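Local coordinates for putative exported protein (Bordetella pertussis Tohama I, PDB 2PFY) that binds pyroglutamic acid as an extracytoplasmic solute receptor and probably delivers it to a tripartite ATP-independent periplasmic (TRAP) transporter, at residues Arg53-Gln57 with Gly58-Ile62; Gly63-Val67 with Ser68-Asn72; Phe77-Asp80 with Ser81-Phe84. One frame throughout, in Å; residues are numbered along the deposited sequence.

Overall arrangement
The three contacts follow one another along the chain of a DctP-type periplasmic receptor. Contact 1 turns the end of helix 51-57 into strand 62-66, the middle strand of a five-stranded mixed sheet, and contact 2 takes up that strand and bends it into a 3-10 turn; V55 CG2 lies 3.8 Å from G63 N where they meet, with centres 14 Å apart. Contact 3 packs against contact 2, centres 12 Å apart, with V67 CG1 3.3 Å from F77 O. Contacts 1 and 3 stay about 10 Å apart at their nearest atoms. Pyroglutamic acid touches L66 of contact 2, whereas the S81 side chain of contact 3 is about 8 Å from it.

Contact 1 of 3, residues Arg53-Gln57 with Gly58-Ile62; sequences RGVQQ and GVVQI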
ATOM      1  N   ARG A  53       0.204  -0.466 -16.026  1.00 20.86           N
ATOM      2  CA  ARG A  53       0.384  -0.631 -17.461  1.00 20.81           C
ATOM      3  C   ARG A  53      -0.231  -1.930 -17.929  1.00 19.84           C
ATOM      4  O   ARG A  53      -0.849  -1.949 -18.979  1.00 18.62           O
ATOM      5  CB  ARG A  53       1.886  -0.543 -17.798  1.00 21.09           C
ATOM      6  CG  ARG A  53       2.238  -0.579 -19.262  1.00 27.51           C
ATOM      7  CD  ARG A  53       1.861   0.748 -19.906  1.00 31.90           C
ATOM      8  NE  ARG A  53       2.493   0.880 -21.210  1.00 35.03           N
ATOM      9  CZ  ARG A  53       1.901   1.421 -22.264  1.00 36.30           C
ATOM     10  NH1 ARG A  53       0.650   1.841 -22.162  1.00 33.59           N
ATOM     11  NH2 ARG A  53       2.548   1.492 -23.431  1.00 39.28           N
ATOM     12  N   GLY A  54      -0.115  -3.010 -17.143  1.00 18.35           N
ATOM     13  CA  GLY A  54      -0.765  -4.272 -17.494  1.00 18.34           C
ATOM     14  C   GLY A  54      -2.291  -4.159 -17.547  1.00 19.24           C
ATOM     15  O   GLY A  54      -2.956  -4.757 -18.430  1.00 19.06           O
ATOM     16  N   VAL A  55      -2.860  -3.387 -16.622  1.00 18.37           N
ATOM     17  CA  VAL A  55      -4.309  -3.158 -16.651  1.00 18.53           C
ATOM     18  C   VAL A  55      -4.674  -2.310 -17.888  1.00 19.15           C
ATOM     19  O   VAL A  55      -5.621  -2.645 -18.608  1.00 19.48           O
ATOM     20  CB  VAL A  55      -4.812  -2.500 -15.358  1.00 18.39           C
ATOM     21  CG1 VAL A  55      -6.311  -2.026 -15.481  1.00 18.98           C
ATOM     22  CG2 VAL A  55      -4.603  -3.453 -14.084  1.00 16.68           C
ATOM     23  N   GLN A  56      -3.948  -1.223 -18.125  1.00 20.47           N
ATOM     24  CA  GLN A  56      -4.191  -0.361 -19.325  1.00 23.03           C
ATOM     25  C   GLN A  56      -4.116  -1.123 -20.648  1.00 22.80           C
ATOM     26  O   GLN A  56      -4.958  -0.915 -21.562  1.00 21.99           O
ATOM     27  CB  GLN A  56      -3.123   0.730 -19.403  1.00 24.37           C
ATOM     28  CG  GLN A  56      -3.452   1.981 -18.707  1.00 28.12           C
ATOM     29  CD  GLN A  56      -2.444   3.090 -19.012  1.00 34.88           C
ATOM     30  OE1 GLN A  56      -1.285   2.831 -19.341  1.00 37.91           O
ATOM     31  NE2 GLN A  56      -2.884   4.329 -18.887  1.00 35.23           N
ATOM     32  N   GLN A  57      -3.107  -2.005 -20.749  1.00 22.39           N
ATOM     33  CA  GLN A  57      -2.863  -2.791 -21.962  1.00 23.32           C
ATOM     34  C   GLN A  57      -3.667  -4.087 -22.102  1.00 23.25           C
ATOM     35  O   GLN A  57      -3.556  -4.768 -23.128  1.00 22.88           O
ATOM     36  CB  GLN A  57      -1.368  -3.089 -22.108  1.00 23.34           C
ATOM     37  CG  GLN A  57      -0.488  -1.842 -22.259  1.00 23.61           C
ATOM     38  CD  GLN A  57       0.948  -2.228 -22.592  1.00 25.18           C
ATOM     39  OE1 GLN A  57       1.656  -2.773 -21.763  1.00 26.06           O
ATOM     40  NE2 GLN A  57       1.358  -2.001 -23.831  1.00 27.14           N
ATOM     41  N   GLY A  58      -4.450  -4.451 -21.080  1.00 21.55           N
ATOM     42  CA  GLY A  58      -5.251  -5.662 -21.142  1.00 20.72           C
ATOM     43  C   GLY A  58      -4.486  -6.967 -20.917  1.00 20.84           C
ATOM     44  O   GLY A  58      -4.917  -8.030 -21.338  1.00 20.12           O
ATOM     45  N   VAL A  59      -3.346  -6.901 -20.242  1.00 20.15           N
ATOM     46  CA  VAL A  59      -2.707  -8.131 -19.791  1.00 19.38           C
ATOM     47  C   VAL A  59      -3.696  -8.761 -18.826  1.00 19.04           C
ATOM     48  O   VAL A  59      -3.922  -9.967 -18.844  1.00 19.07           O
ATOM     49  CB  VAL A  59      -1.394  -7.789 -19.064  1.00 19.54           C
ATOM     50  CG1 VAL A  59      -0.838  -8.978 -18.350  1.00 21.27           C
ATOM     51  CG2 VAL A  59      -0.388  -7.237 -20.096  1.00 20.53           C
ATOM     52  N   VAL A  60      -4.273  -7.906 -17.975  1.00 18.29           N
ATOM     53  CA  VAL A  60      -5.350  -8.283 -17.106  1.00 17.73           C
ATOM     54  C   VAL A  60      -6.437  -7.243 -17.287  1.00 18.01           C
ATOM     55  O   VAL A  60      -6.167  -6.118 -17.720  1.00 17.81           O
ATOM     56  CB  VAL A  60      -4.878  -8.314 -15.593  1.00 17.98           C
ATOM     57  CG1 VAL A  60      -3.794  -9.389 -15.406  1.00 18.15           C
ATOM     58  CG2 VAL A  60      -4.307  -6.981 -15.164  1.00 16.34           C
ATOM     59  N   GLN A  61      -7.653  -7.609 -16.906  1.00 17.48           N
ATOM     60  CA  GLN A  61      -8.770  -6.662 -16.917  1.00 17.60           C
ATOM     61  C   GLN A  61      -8.876  -5.860 -15.652  1.00 17.97           C
ATOM     62  O   GLN A  61      -9.507  -4.782 -15.637  1.00 17.94           O
ATOM     63  CB  GLN A  61     -10.088  -7.398 -17.174  1.00 17.35           C
ATOM     64  CG  GLN A  61     -10.175  -8.030 -18.540  1.00 19.95           C
ATOM     65  CD  GLN A  61      -9.587  -9.430 -18.539  1.00 26.56           C
ATOM     66  OE1 GLN A  61      -9.092  -9.881 -17.533  1.00 24.96           O
ATOM     67  NE2 GLN A  61      -9.616 -10.123 -19.709  1.00 32.10           N
ATOM     68  N   ILE A  62      -8.226  -6.348 -14.580  1.00 17.27           N
ATOM     69  CA  ILE A  62      -8.368  -5.725 -13.289  1.00 16.48           C
ATOM     70  C   ILE A  62      -7.162  -6.129 -12.430  1.00 16.42           C
ATOM     71  O   ILE A  62      -6.563  -7.230 -12.615  1.00 16.55           O
ATOM     72  CB  ILE A  62      -9.743  -6.145 -12.659  1.00 16.76           C
ATOM     73  CG1 ILE A  62     -10.097  -5.298 -11.423  1.00 16.35           C
ATOM     74  CG2 ILE A  62      -9.801  -7.717 -12.423  1.00 16.19           C
ATOM     75  CD1 ILE A  62     -11.562  -5.519 -10.893  1.00 17.27           C
TER
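V55 and G58, with G54 beside them, carry the turn that ends helix 51-57. V55 O accepts a hydrogen bond from G58 N (3.3 Å), the donor standing well above the carbonyl plane, and the same oxygen also takes the side-chain amide of N214. One residue earlier, G54 O receives V59 N at 2.8 Å, in the carbonyl plane, and a weak, longer bond from V60 N at 3.4 Å. G58, first to leave helical geometry, has a positive phi of 77°; with the bonds back into the last turn this is a Schellman motif. Glycine suits the place because, with no side chain, it readily takes up this positive phi.

G54 is the other glycine of the turn. V59 folds back over it, its CB 3.5 Å from G54 O and CG2 4.0 Å from G54 CA, an approach that the bare alpha carbon permits. On the buried side V55 meets V60. With CG1 of V55 anti to the backbone N (chi1 170°), CG2 is the branch left to reach across, and it touches V60 CG2 at 3.7 Å, the two side chains crossing at a slant. Branched, purely apolar valines fill this angle between helix and strand, and V60 continues onto L45, L46 and T7. Beyond it, I62 enters the sheet between strands 2-7 and 208-214, packing on W4, M6, V211 and A213.

The chemistry thus divides the work: backbone bonds gathered on two successive carbonyls close the helix end, while the buried valine pair packs against it on the side facing the sheet. The carbonyls of G54 and V55, which lose regular helical donors here, are met by N-H groups of G58, V59 and, weakly, V60, with N214 an added donor, and the chain can reverse into the central strand without a long loop.

Contact 2 of 3, residues Gly63-Val67 with Ser68-Asn72; sequences GEVLV and SALGN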
ATOM      1  N   GLY A  63      -6.768  -5.266 -11.510  1.00 17.29           N
ATOM      2  CA  GLY A  63      -5.624  -5.637 -10.679  1.00 18.75           C
ATOM      3  C   GLY A  63      -5.558  -4.839  -9.402  1.00 19.49           C
ATOM      4  O   GLY A  63      -6.096  -3.740  -9.312  1.00 18.25           O
ATOM      5  N   GLU A  64      -4.902  -5.435  -8.408  1.00 18.91           N
ATOM      6  CA  GLU A  64      -4.642  -4.791  -7.155  1.00 19.20           C
ATOM      7  C   GLU A  64      -3.179  -4.322  -7.094  1.00 18.93           C
ATOM      8  O   GLU A  64      -2.257  -5.032  -7.534  1.00 18.07           O
ATOM      9  CB  GLU A  64      -5.014  -5.743  -5.987  1.00 19.17           C
ATOM     10  CG  GLU A  64      -4.794  -5.124  -4.603  1.00 22.95           C
ATOM     11  CD  GLU A  64      -3.349  -5.259  -4.140  1.00 28.76           C
ATOM     12  OE1 GLU A  64      -2.744  -6.343  -4.400  1.00 30.58           O
ATOM     13  OE2 GLU A  64      -2.817  -4.284  -3.550  1.00 30.41           O
ATOM     14  N   VAL A  65      -2.979  -3.104  -6.582  1.00 18.45           N
ATOM     15  CA  VAL A  65      -1.621  -2.534  -6.458  1.00 19.46           C
ATOM     16  C   VAL A  65      -1.594  -1.438  -5.387  1.00 18.74           C
ATOM     17  O   VAL A  65      -2.617  -0.790  -5.089  1.00 18.49           O
ATOM     18  CB  VAL A  65      -1.054  -2.021  -7.859  1.00 18.93           C
ATOM     19  CG1 VAL A  65      -1.849  -0.819  -8.384  1.00 21.88           C
ATOM     20  CG2 VAL A  65       0.464  -1.703  -7.829  1.00 18.63           C
ATOM     21  N   LEU A  66      -0.410  -1.266  -4.802  1.00 19.32           N
ATOM     22  CA  LEU A  66      -0.115  -0.175  -3.896  1.00 19.12           C
ATOM     23  C   LEU A  66      -0.374   1.126  -4.651  1.00 19.92           C
ATOM     24  O   LEU A  66       0.193   1.340  -5.738  1.00 20.14           O
ATOM     25  CB  LEU A  66       1.372  -0.257  -3.494  1.00 18.80           C
ATOM     26  CG  LEU A  66       1.871   0.751  -2.456  1.00 18.18           C
ATOM     27  CD1 LEU A  66       1.306   0.392  -1.061  1.00 19.33           C
ATOM     28  CD2 LEU A  66       3.410   0.825  -2.442  1.00 18.83           C
ATOM     29  N   VAL A  67      -1.211   1.990  -4.080  1.00 21.48           N
ATOM     30  CA  VAL A  67      -1.576   3.281  -4.705  1.00 23.03           C
ATOM     31  C   VAL A  67      -0.320   4.103  -5.030  1.00 24.27           C
ATOM     32  O   VAL A  67      -0.129   4.571  -6.183  1.00 24.98           O
ATOM     33  CB  VAL A  67      -2.559   4.107  -3.782  1.00 23.59           C
ATOM     34  CG1 VAL A  67      -2.770   5.541  -4.333  1.00 23.29           C
ATOM     35  CG2 VAL A  67      -3.890   3.372  -3.617  1.00 23.02           C
ATOM     36  N   SER A  68       0.566   4.225  -4.032  1.00 23.83           N
ATOM     37  CA  SER A  68       1.793   5.000  -4.178  1.00 24.28           C
ATOM     38  C   SER A  68       2.801   4.418  -5.180  1.00 24.71           C
ATOM     39  O   SER A  68       3.825   5.046  -5.459  1.00 24.73           O
ATOM     40  CB  SER A  68       2.438   5.223  -2.799  1.00 24.31           C
ATOM     41  OG  SER A  68       2.690   3.966  -2.182  1.00 24.47           O
ATOM     42  N   ALA A  69       2.518   3.239  -5.752  1.00 25.08           N
ATOM     43  CA  ALA A  69       3.305   2.748  -6.895  1.00 25.43           C
ATOM     44  C   ALA A  69       3.153   3.669  -8.127  1.00 25.85           C
ATOM     45  O   ALA A  69       3.989   3.638  -9.032  1.00 25.76           O
ATOM     46  CB  ALA A  69       2.936   1.305  -7.261  1.00 25.09           C
ATOM     47  N   LEU A  70       2.091   4.466  -8.154  1.00 26.37           N
ATOM     48  CA  LEU A  70       1.879   5.446  -9.236  1.00 28.60           C
ATOM     49  C   LEU A  70       2.450   6.844  -8.947  1.00 30.36           C
ATOM     50  O   LEU A  70       2.306   7.753  -9.772  1.00 30.88           O
ATOM     51  CB  LEU A  70       0.393   5.524  -9.612  1.00 28.16           C
ATOM     52  CG  LEU A  70      -0.204   4.350 -10.444  1.00 27.76           C
ATOM     53  CD1 LEU A  70      -0.089   2.988  -9.751  1.00 25.70           C
ATOM     54  CD2 LEU A  70      -1.660   4.655 -10.744  1.00 28.13           C
ATOM     55  N   GLY A  71       3.134   6.983  -7.801  1.00 31.33           N
ATOM     56  CA  GLY A  71       3.606   8.269  -7.280  1.00 33.36           C
ATOM     57  C   GLY A  71       4.623   9.010  -8.140  1.00 35.27           C
ATOM     58  O   GLY A  71       4.541  10.226  -8.292  1.00 34.51           O
ATOM     59  N   ASN A  72       5.582   8.285  -8.710  1.00 37.30           N
ATOM     60  CA  ASN A  72       6.561   8.913  -9.597  1.00 40.17           C
ATOM     61  C   ASN A  72       5.864   9.618 -10.767  1.00 40.72           C
ATOM     62  O   ASN A  72       6.184  10.759 -11.097  1.00 40.56           O
ATOM     63  CB  ASN A  72       7.568   7.881 -10.097  1.00 41.04           C
ATOM     64  CG  ASN A  72       9.003   8.340  -9.934  1.00 44.93           C
ATOM     65  OD1 ASN A  72       9.333   9.505 -10.194  1.00 48.01           O
ATOM     66  ND2 ASN A  72       9.877   7.420  -9.520  1.00 47.46           N
TER
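Extended backbone at V65 gives way to helical angles from V67 onward, so that strand 62-66 runs directly into a 3-10 turn in which A69 N bonds to L66 O (3.0 Å) and L70 N to V67 O. Such i to i+3 bonds define the 3-10 form. The first donor stands above the plane of its carbonyl, whereas the second is tilted 34° from it and makes the straighter bond, with an N-H...O angle of 168°.

This strand end of the periplasmic binding-protein fold reaches the ligand: the L66 side chain touches pyroglutamic acid and R48, another residue of the pocket. Its CG lies anti to the backbone N (chi1 -176°), which carries the isobutyl group alongside S68, where L66 CD2 approaches S68 OG at 3.2 Å. Leucine thereby offers the pocket an apolar wall, while its backbone N is held by the carboxylate of E9. A69 sits across the turn from V65, its CB 3.9 Å from V65 CG2; alanine is small enough to fit between that branch and the carbonyl of L66. L70 brings CD1 back toward V65 CG1 (4.4 Å) and also packs on L107 and K52. V67 packs on L103, Q208 and F210, and its backbone pairs with Q208.

The turn is carried one residue further by G71, whose N bonds to S68 O at 3.1 Å.

Contact 3 of 3, residues Phe77-Asp80 with Ser81-Phe84; sequences FEID and SVPF
With CG of D80 set between its backbone N and carbonyl carbon (chi1 70°), and OG of S81 anti to its own carbonyl carbon (chi1 -59°), neighbouring side chains meet: S81 OG donates to D80 OD1 at 2.9 Å. The hydroxyl comes to the anti side of the carboxylate, 33° out of its plane, while OD2 accepts from the backbone N of Q208, so both carboxylate oxygens of this buried aspartate are held. Serine suits the spot as a short donor, and its side chain packs on S68, S148 and F205.

In the backbone, S81 N bonds to E78 O (3.0 Å), followed by a long, weak bond from V82 N to I79 O. A water lies within hydrogen-bonding distance of both I79 O (2.9 Å) and V82 O (2.8 Å) and can link the two carbonyls. I79 swings CD1 to V82 CG2 (3.8 Å), an apolar pair that adjoins W284 and V281 of helix 267-287. Helix 267-287 also holds K287, the salt-bridge partner of E78.

An i to i+3 bond followed by a weaker one marks a 3-10 turn that loosens at V82, here in the buried segment between strand 62-66 and helix 89-108 of this DctP-family receptor.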
ATOM      1  N   PHE A  77      -0.798  10.403  -6.019  1.00 30.52           N
ATOM      2  CA  PHE A  77      -0.888   8.950  -5.705  1.00 29.93           C
ATOM      3  C   PHE A  77       0.038   8.532  -4.534  1.00 30.04           C
ATOM      4  O   PHE A  77       0.004   7.378  -4.067  1.00 29.31           O
ATOM      5  CB  PHE A  77      -0.625   8.104  -6.964  1.00 29.85           C
ATOM      6  CG  PHE A  77      -1.782   8.109  -7.964  1.00 29.88           C
ATOM      7  CD1 PHE A  77      -2.704   7.082  -7.974  1.00 28.42           C
ATOM      8  CD2 PHE A  77      -1.941   9.157  -8.888  1.00 30.89           C
ATOM      9  CE1 PHE A  77      -3.781   7.069  -8.879  1.00 28.86           C
ATOM     10  CE2 PHE A  77      -3.024   9.159  -9.794  1.00 29.43           C
ATOM     11  CZ  PHE A  77      -3.936   8.108  -9.793  1.00 29.99           C
ATOM     12  N   GLU A  78       0.855   9.464  -4.045  1.00 29.79           N
ATOM     13  CA  GLU A  78       1.729   9.150  -2.896  1.00 30.31           C
ATOM     14  C   GLU A  78       1.542  10.042  -1.663  1.00 29.41           C
ATOM     15  O   GLU A  78       2.390  10.042  -0.750  1.00 28.81           O
ATOM     16  CB  GLU A  78       3.208   9.110  -3.322  1.00 30.00           C
ATOM     17  CG  GLU A  78       3.737  10.482  -3.731  1.00 32.26           C
ATOM     18  CD  GLU A  78       5.162  10.465  -4.241  1.00 32.17           C
ATOM     19  OE1 GLU A  78       5.625   9.438  -4.799  1.00 33.95           O
ATOM     20  OE2 GLU A  78       5.818  11.516  -4.097  1.00 35.58           O
ATOM     21  N   ILE A  79       0.447  10.791  -1.606  1.00 28.26           N
ATOM     22  CA  ILE A  79       0.174  11.568  -0.397  1.00 28.24           C
ATOM     23  C   ILE A  79      -0.007  10.675   0.846  1.00 27.18           C
ATOM     24  O   ILE A  79       0.229  11.116   1.964  1.00 27.56           O
ATOM     25  CB  ILE A  79      -1.032  12.597  -0.570  1.00 28.14           C
ATOM     26  CG1 ILE A  79      -1.083  13.630   0.558  1.00 29.96           C
ATOM     27  CG2 ILE A  79      -2.390  11.904  -0.645  1.00 27.35           C
ATOM     28  CD1 ILE A  79       0.151  14.510   0.712  1.00 32.30           C
ATOM     29  N   ASP A  80      -0.407   9.425   0.636  1.00 26.23           N
ATOM     30  CA  ASP A  80      -0.601   8.469   1.720  1.00 25.45           C
ATOM     31  C   ASP A  80       0.714   7.964   2.323  1.00 26.02           C
ATOM     32  O   ASP A  80       0.709   7.192   3.308  1.00 25.96           O
ATOM     33  CB  ASP A  80      -1.496   7.285   1.251  1.00 25.69           C
ATOM     34  CG  ASP A  80      -0.798   6.369   0.237  1.00 24.41           C
ATOM     35  OD1 ASP A  80       0.396   6.572  -0.062  1.00 24.53           O
ATOM     36  OD2 ASP A  80      -1.449   5.440  -0.283  1.00 26.00           O
ATOM     37  N   SER A  81       1.837   8.394   1.746  1.00 25.79           N
ATOM     38  CA  SER A  81       3.153   7.965   2.208  1.00 26.09           C
ATOM     39  C   SER A  81       4.005   9.088   2.828  1.00 26.46           C
ATOM     40  O   SER A  81       5.184   8.881   3.107  1.00 26.80           O
ATOM     41  CB  SER A  81       3.920   7.254   1.087  1.00 25.70           C
ATOM     42  OG  SER A  81       3.195   6.113   0.624  1.00 27.83           O
ATOM     43  N   VAL A  82       3.421  10.271   3.020  1.00 26.72           N
ATOM     44  CA  VAL A  82       4.129  11.368   3.699  1.00 27.21           C
ATOM     45  C   VAL A  82       4.189  11.091   5.211  1.00 26.79           C
ATOM     46  O   VAL A  82       3.141  10.983   5.843  1.00 27.57           O
ATOM     47  CB  VAL A  82       3.443  12.742   3.474  1.00 27.35           C
ATOM     48  CG1 VAL A  82       4.120  13.840   4.370  1.00 29.58           C
ATOM     49  CG2 VAL A  82       3.424  13.131   1.977  1.00 27.55           C
ATOM     50  N   PRO A  83       5.401  10.930   5.780  1.00 26.92           N
ATOM     51  CA  PRO A  83       5.480  10.576   7.202  1.00 27.65           C
ATOM     52  C   PRO A  83       4.754  11.534   8.129  1.00 29.25           C
ATOM     53  O   PRO A  83       4.857  12.769   7.987  1.00 29.47           O
ATOM     54  CB  PRO A  83       6.988  10.505   7.482  1.00 27.16           C
ATOM     55  CG  PRO A  83       7.605  10.155   6.116  1.00 26.82           C
ATOM     56  CD  PRO A  83       6.735  10.959   5.141  1.00 26.91           C
ATOM     57  N   PHE A  84       3.962  10.952   9.020  1.00 29.48           N
ATOM     58  CA  PHE A  84       3.259  11.655  10.084  1.00 31.40           C
ATOM     59  C   PHE A  84       2.183  12.676   9.668  1.00 32.11           C
ATOM     60  O   PHE A  84       1.612  13.379  10.519  1.00 32.93           O
ATOM     61  CB  PHE A  84       4.265  12.191  11.105  1.00 31.94           C
ATOM     62  CG  PHE A  84       5.061  11.109  11.716  1.00 32.26           C
ATOM     63  CD1 PHE A  84       4.476  10.246  12.624  1.00 32.91           C
ATOM     64  CD2 PHE A  84       6.354  10.855  11.287  1.00 34.44           C
ATOM     65  CE1 PHE A  84       5.196   9.186  13.166  1.00 33.16           C
ATOM     66  CE2 PHE A  84       7.089   9.790  11.824  1.00 35.64           C
ATOM     67  CZ  PHE A  84       6.515   8.965  12.770  1.00 34.09           C
TER
HETATM   68  O   HOH W   1       0.604  10.387   4.697  1.00 27.80           O